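PDB 3DMO: cytidine deaminase from Burkholderia pseudomallei, which catalyses the zinc-dependent hydrolytic deamination of cytidine and 2'-deoxycytidine to uridine and 2'-deoxyuridine, probably scavenging these cytidines for UMP synthesis. Local coordinates for residues A[32-46]-A[75-89]. Numbering follows the deposited sequence.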
# COMPACT_ATOMS: atom_id res chain seq x y z
N PHE A 32 -10.55 -10.67 -11.35
CA PHE A 32 -10.82 -11.50 -10.19
C PHE A 32 -11.64 -10.67 -9.21
O PHE A 32 -11.09 -9.84 -8.49
CB PHE A 32 -9.50 -11.96 -9.56
CG PHE A 32 -9.67 -12.95 -8.44
CD1 PHE A 32 -9.89 -14.30 -8.71
CD2 PHE A 32 -9.58 -12.54 -7.11
CE1 PHE A 32 -10.03 -15.23 -7.68
CE2 PHE A 32 -9.72 -13.46 -6.07
CZ PHE A 32 -9.94 -14.80 -6.35
N LYS A 33 -12.95 -10.88 -9.21
CA LYS A 33 -13.86 -10.11 -8.37
C LYS A 33 -13.97 -10.71 -6.98
O LYS A 33 -14.14 -11.93 -6.82
CB LYS A 33 -15.24 -10.02 -9.02
CG LYS A 33 -15.25 -9.26 -10.33
CD LYS A 33 -16.67 -9.07 -10.84
CE LYS A 33 -16.67 -8.20 -12.09
NZ LYS A 33 -18.04 -8.00 -12.65
N VAL A 34 -13.88 -9.85 -5.97
CA VAL A 34 -14.03 -10.27 -4.58
C VAL A 34 -15.11 -9.39 -3.94
O VAL A 34 -15.22 -8.21 -4.25
CB VAL A 34 -12.70 -10.15 -3.78
CG1 VAL A 34 -12.85 -10.71 -2.36
CG2 VAL A 34 -11.56 -10.88 -4.48
N GLY A 35 -15.91 -9.99 -3.06
CA GLY A 35 -16.88 -9.24 -2.29
C GLY A 35 -16.74 -9.50 -0.80
O GLY A 35 -16.28 -10.56 -0.38
N ALA A 36 -17.16 -8.52 -0.01
CA ALA A 36 -17.19 -8.66 1.43
C ALA A 36 -18.42 -7.98 1.97
O ALA A 36 -18.94 -7.04 1.37
CB ALA A 36 -15.93 -8.06 2.07
N ALA A 37 -18.91 -8.48 3.09
CA ALA A 37 -20.02 -7.84 3.78
C ALA A 37 -19.75 -7.84 5.27
O ALA A 37 -19.46 -8.88 5.86
CB ALA A 37 -21.33 -8.54 3.47
N LEU A 38 -19.85 -6.66 5.85
CA LEU A 38 -19.49 -6.41 7.24
C LEU A 38 -20.76 -6.04 7.99
O LEU A 38 -21.52 -5.19 7.52
CB LEU A 38 -18.51 -5.23 7.27
CG LEU A 38 -17.94 -4.67 8.56
CD1 LEU A 38 -17.05 -5.69 9.26
CD2 LEU A 38 -17.17 -3.41 8.22
N VAL A 39 -20.99 -6.68 9.13
CA VAL A 39 -22.17 -6.35 9.93
C VAL A 39 -21.72 -5.77 11.25
O VAL A 39 -20.84 -6.32 11.90
CB VAL A 39 -23.16 -7.56 10.12
CG1 VAL A 39 -22.50 -8.74 10.85
CG2 VAL A 39 -24.44 -7.09 10.83
N THR A 40 -22.31 -4.64 11.63
CA THR A 40 -21.86 -3.89 12.80
C THR A 40 -22.59 -4.32 14.07
O THR A 40 -23.52 -5.12 14.03
CB THR A 40 -22.09 -2.38 12.59
OG1 THR A 40 -23.50 -2.12 12.55
CG2 THR A 40 -21.46 -1.90 11.29
N ASN A 41 -22.15 -3.75 15.19
CA ASN A 41 -22.80 -3.96 16.49
C ASN A 41 -24.31 -3.68 16.52
O ASN A 41 -25.04 -4.35 17.24
CB ASN A 41 -22.03 -3.21 17.60
CG ASN A 41 -21.86 -1.71 17.33
OD1 ASN A 41 -22.30 -1.18 16.32
ND2 ASN A 41 -21.20 -1.02 18.27
N ASP A 42 -24.78 -2.70 15.73
CA ASP A 42 -26.20 -2.38 15.67
C ASP A 42 -26.91 -2.99 14.45
O ASP A 42 -28.03 -2.60 14.11
CB ASP A 42 -26.44 -0.87 15.80
CG ASP A 42 -25.87 -0.06 14.64
OD1 ASP A 42 -26.09 1.17 14.63
OD2 ASP A 42 -25.21 -0.63 13.74
N GLY A 43 -26.24 -3.93 13.79
CA GLY A 43 -26.86 -4.72 12.72
C GLY A 43 -26.82 -4.15 11.32
O GLY A 43 -27.42 -4.73 10.40
N LYS A 44 -26.14 -3.02 11.13
CA LYS A 44 -25.98 -2.42 9.82
C LYS A 44 -24.96 -3.20 9.00
O LYS A 44 -23.95 -3.66 9.52
CB LYS A 44 -25.55 -0.96 9.95
CG LYS A 44 -25.76 -0.12 8.71
CD LYS A 44 -25.80 1.36 9.09
CE LYS A 44 -26.51 2.19 8.02
NZ LYS A 44 -25.71 2.29 6.77
N VAL A 45 -25.24 -3.34 7.71
CA VAL A 45 -24.39 -4.11 6.80
C VAL A 45 -23.70 -3.18 5.81
O VAL A 45 -24.33 -2.28 5.24
CB VAL A 45 -25.20 -5.21 6.07
CG1 VAL A 45 -24.35 -5.92 5.02
CG2 VAL A 45 -25.73 -6.21 7.07
N PHE A 46 -22.39 -3.37 5.64
CA PHE A 46 -21.62 -2.62 4.67
C PHE A 46 -21.01 -3.55 3.63
O PHE A 46 -20.37 -4.55 3.99
CB PHE A 46 -20.51 -1.81 5.36
CG PHE A 46 -21.03 -0.66 6.17
CD1 PHE A 46 -21.14 0.61 5.60
CD2 PHE A 46 -21.44 -0.84 7.48
CE1 PHE A 46 -21.63 1.68 6.33
CE2 PHE A 46 -21.94 0.23 8.22
CZ PHE A 46 -22.03 1.49 7.63
N TYR A 75 -18.52 4.25 12.39
CA TYR A 75 -18.25 3.06 13.20
C TYR A 75 -16.78 3.09 13.53
O TYR A 75 -15.97 3.59 12.74
CB TYR A 75 -18.69 1.78 12.49
CG TYR A 75 -20.19 1.70 12.43
CD1 TYR A 75 -20.91 1.13 13.47
CD2 TYR A 75 -20.89 2.26 11.37
CE1 TYR A 75 -22.30 1.09 13.45
CE2 TYR A 75 -22.28 2.22 11.32
CZ TYR A 75 -22.96 1.64 12.37
OH TYR A 75 -24.33 1.60 12.35
N ARG A 76 -16.44 2.58 14.71
CA ARG A 76 -15.09 2.71 15.25
C ARG A 76 -14.51 1.33 15.52
O ARG A 76 -15.24 0.34 15.54
CB ARG A 76 -15.17 3.56 16.52
CG ARG A 76 -15.52 5.02 16.22
CD ARG A 76 -16.25 5.66 17.38
NE ARG A 76 -17.57 5.06 17.57
CZ ARG A 76 -18.51 5.53 18.39
NH1 ARG A 76 -18.29 6.64 19.09
NH2 ARG A 76 -19.68 4.90 18.49
N PRO A 77 -13.18 1.24 15.69
CA PRO A 77 -12.63 -0.08 16.00
C PRO A 77 -13.36 -0.81 17.11
O PRO A 77 -13.66 -0.23 18.17
CB PRO A 77 -11.20 0.23 16.42
CG PRO A 77 -10.85 1.46 15.62
CD PRO A 77 -12.13 2.27 15.57
N GLY A 78 -13.67 -2.08 16.87
CA GLY A 78 -14.35 -2.92 17.85
C GLY A 78 -15.87 -2.92 17.72
O GLY A 78 -16.54 -3.64 18.46
N GLU A 79 -16.40 -2.15 16.78
CA GLU A 79 -17.86 -2.07 16.59
C GLU A 79 -18.41 -3.02 15.54
O GLU A 79 -19.54 -2.83 15.07
CB GLU A 79 -18.30 -0.64 16.28
CG GLU A 79 -18.15 0.29 17.45
CD GLU A 79 -18.98 1.54 17.29
OE1 GLU A 79 -18.61 2.41 16.48
OE2 GLU A 79 -19.99 1.65 18.00
N PHE A 80 -17.63 -4.03 15.17
CA PHE A 80 -18.03 -4.99 14.14
C PHE A 80 -18.26 -6.39 14.70
O PHE A 80 -17.46 -6.89 15.50
CB PHE A 80 -17.03 -4.98 12.98
CG PHE A 80 -16.70 -3.60 12.51
CD1 PHE A 80 -15.47 -3.03 12.81
CD2 PHE A 80 -17.65 -2.84 11.84
CE1 PHE A 80 -15.18 -1.72 12.41
CE2 PHE A 80 -17.37 -1.54 11.43
CZ PHE A 80 -16.13 -0.98 11.72
N ALA A 81 -19.37 -7.00 14.29
CA ALA A 81 -19.73 -8.34 14.74
C ALA A 81 -19.10 -9.43 13.87
O ALA A 81 -18.58 -10.42 14.38
CB ALA A 81 -21.24 -8.49 14.75
N ALA A 82 -19.17 -9.24 12.55
CA ALA A 82 -18.72 -10.26 11.60
C ALA A 82 -18.45 -9.66 10.23
O ALA A 82 -19.05 -8.64 9.85
CB ALA A 82 -19.78 -11.38 11.47
N ILE A 83 -17.56 -10.32 9.49
CA ILE A 83 -17.32 -10.02 8.08
C ILE A 83 -17.34 -11.31 7.27
O ILE A 83 -16.77 -12.32 7.69
CB ILE A 83 -15.99 -9.22 7.89
CG1 ILE A 83 -15.88 -8.67 6.46
CG2 ILE A 83 -14.77 -10.03 8.32
CD1 ILE A 83 -14.71 -7.69 6.28
N ALA A 84 -18.06 -11.31 6.14
CA ALA A 84 -18.02 -12.42 5.17
C ALA A 84 -17.21 -11.99 3.96
O ALA A 84 -17.32 -10.84 3.53
CB ALA A 84 -19.44 -12.83 4.74
N VAL A 85 -16.39 -12.90 3.42
CA VAL A 85 -15.57 -12.61 2.23
C VAL A 85 -15.78 -13.75 1.22
O VAL A 85 -15.79 -14.93 1.60
CB VAL A 85 -14.06 -12.49 2.58
CG1 VAL A 85 -13.26 -11.84 1.42
CG2 VAL A 85 -13.86 -11.69 3.87
N VAL A 86 -15.95 -13.40 -0.06
CA VAL A 86 -16.22 -14.40 -1.10
C VAL A 86 -15.44 -14.10 -2.40
O VAL A 86 -15.34 -12.95 -2.81
CB VAL A 86 -17.76 -14.55 -1.38
CG1 VAL A 86 -18.39 -13.24 -1.87
CG2 VAL A 86 -18.02 -15.68 -2.37
N GLY A 87 -14.90 -15.14 -3.01
CA GLY A 87 -14.31 -15.04 -4.34
C GLY A 87 -14.44 -16.37 -5.08
O GLY A 87 -14.90 -17.35 -4.50
N GLU A 88 -14.04 -16.38 -6.35
CA GLU A 88 -14.08 -17.58 -7.18
C GLU A 88 -12.81 -18.41 -6.94
O GLU A 88 -11.89 -18.45 -7.77
CB GLU A 88 -14.24 -17.20 -8.66
CG GLU A 88 -14.47 -18.38 -9.60
CD GLU A 88 -15.82 -19.04 -9.39
OE1 GLU A 88 -15.86 -20.17 -8.84
OE2 GLU A 88 -16.85 -18.42 -9.78
N THR A 89 -12.77 -19.09 -5.80
CA THR A 89 -11.60 -19.85 -5.39
C THR A 89 -11.97 -21.31 -5.13
O THR A 89 -13.15 -21.64 -4.96
CB THR A 89 -10.94 -19.25 -4.11
OG1 THR A 89 -11.96 -18.99 -3.13
CG2 THR A 89 -10.24 -17.93 -4.44
O HOH W 1 -13.50 -14.15 -8.00
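T40 lays its CG2 methyl over the centre of the Y75 ring, 3.7 Å from the centroid, a CH-pi contact made almost along the ring normal. The threonine OG1, set between the backbone N and the carbonyl carbon (chi1 67°), donates to D42 OD2 over 2.6 Å. The Y75 hydroxyl OH reaches that D42 OD2 on its syn lone pair at 2.8 Å, so one carboxylate oxygen in the 40–43 type I turn is gripped by two hydroxyls. Alongside, N41 ND2 meets E79 OE2 at 2.9 Å, amide and carboxylate planes nearly perpendicular, while R76 NH2 approaches OE2 from the opposite face of the carboxylate and R76 NE completes a side-on salt bridge at OE1. These loops close one end of an antiparallel pair, strand 80–87, the middle one of the mixed sheet of the cytidine deaminase fold, and its neighbour 34–40. A classic beta bulge shifts the register here: A81 N and, weakly, A82 N both donate to V39 O. Beyond it, L38 CD2 packs obliquely on F80 CD2 at 3.7 Å and CD1 on I83 CB, on the face covered by helix 62–72; A37, A84 and V86 face helix 11–22. On the former face V34 CG1 touches V85 CG1 at 4.0 Å, next to N50, predicted to bind substrate, and E63, the predicted proton donor, respectively. At the far end a water bridges K33 O to E88 N.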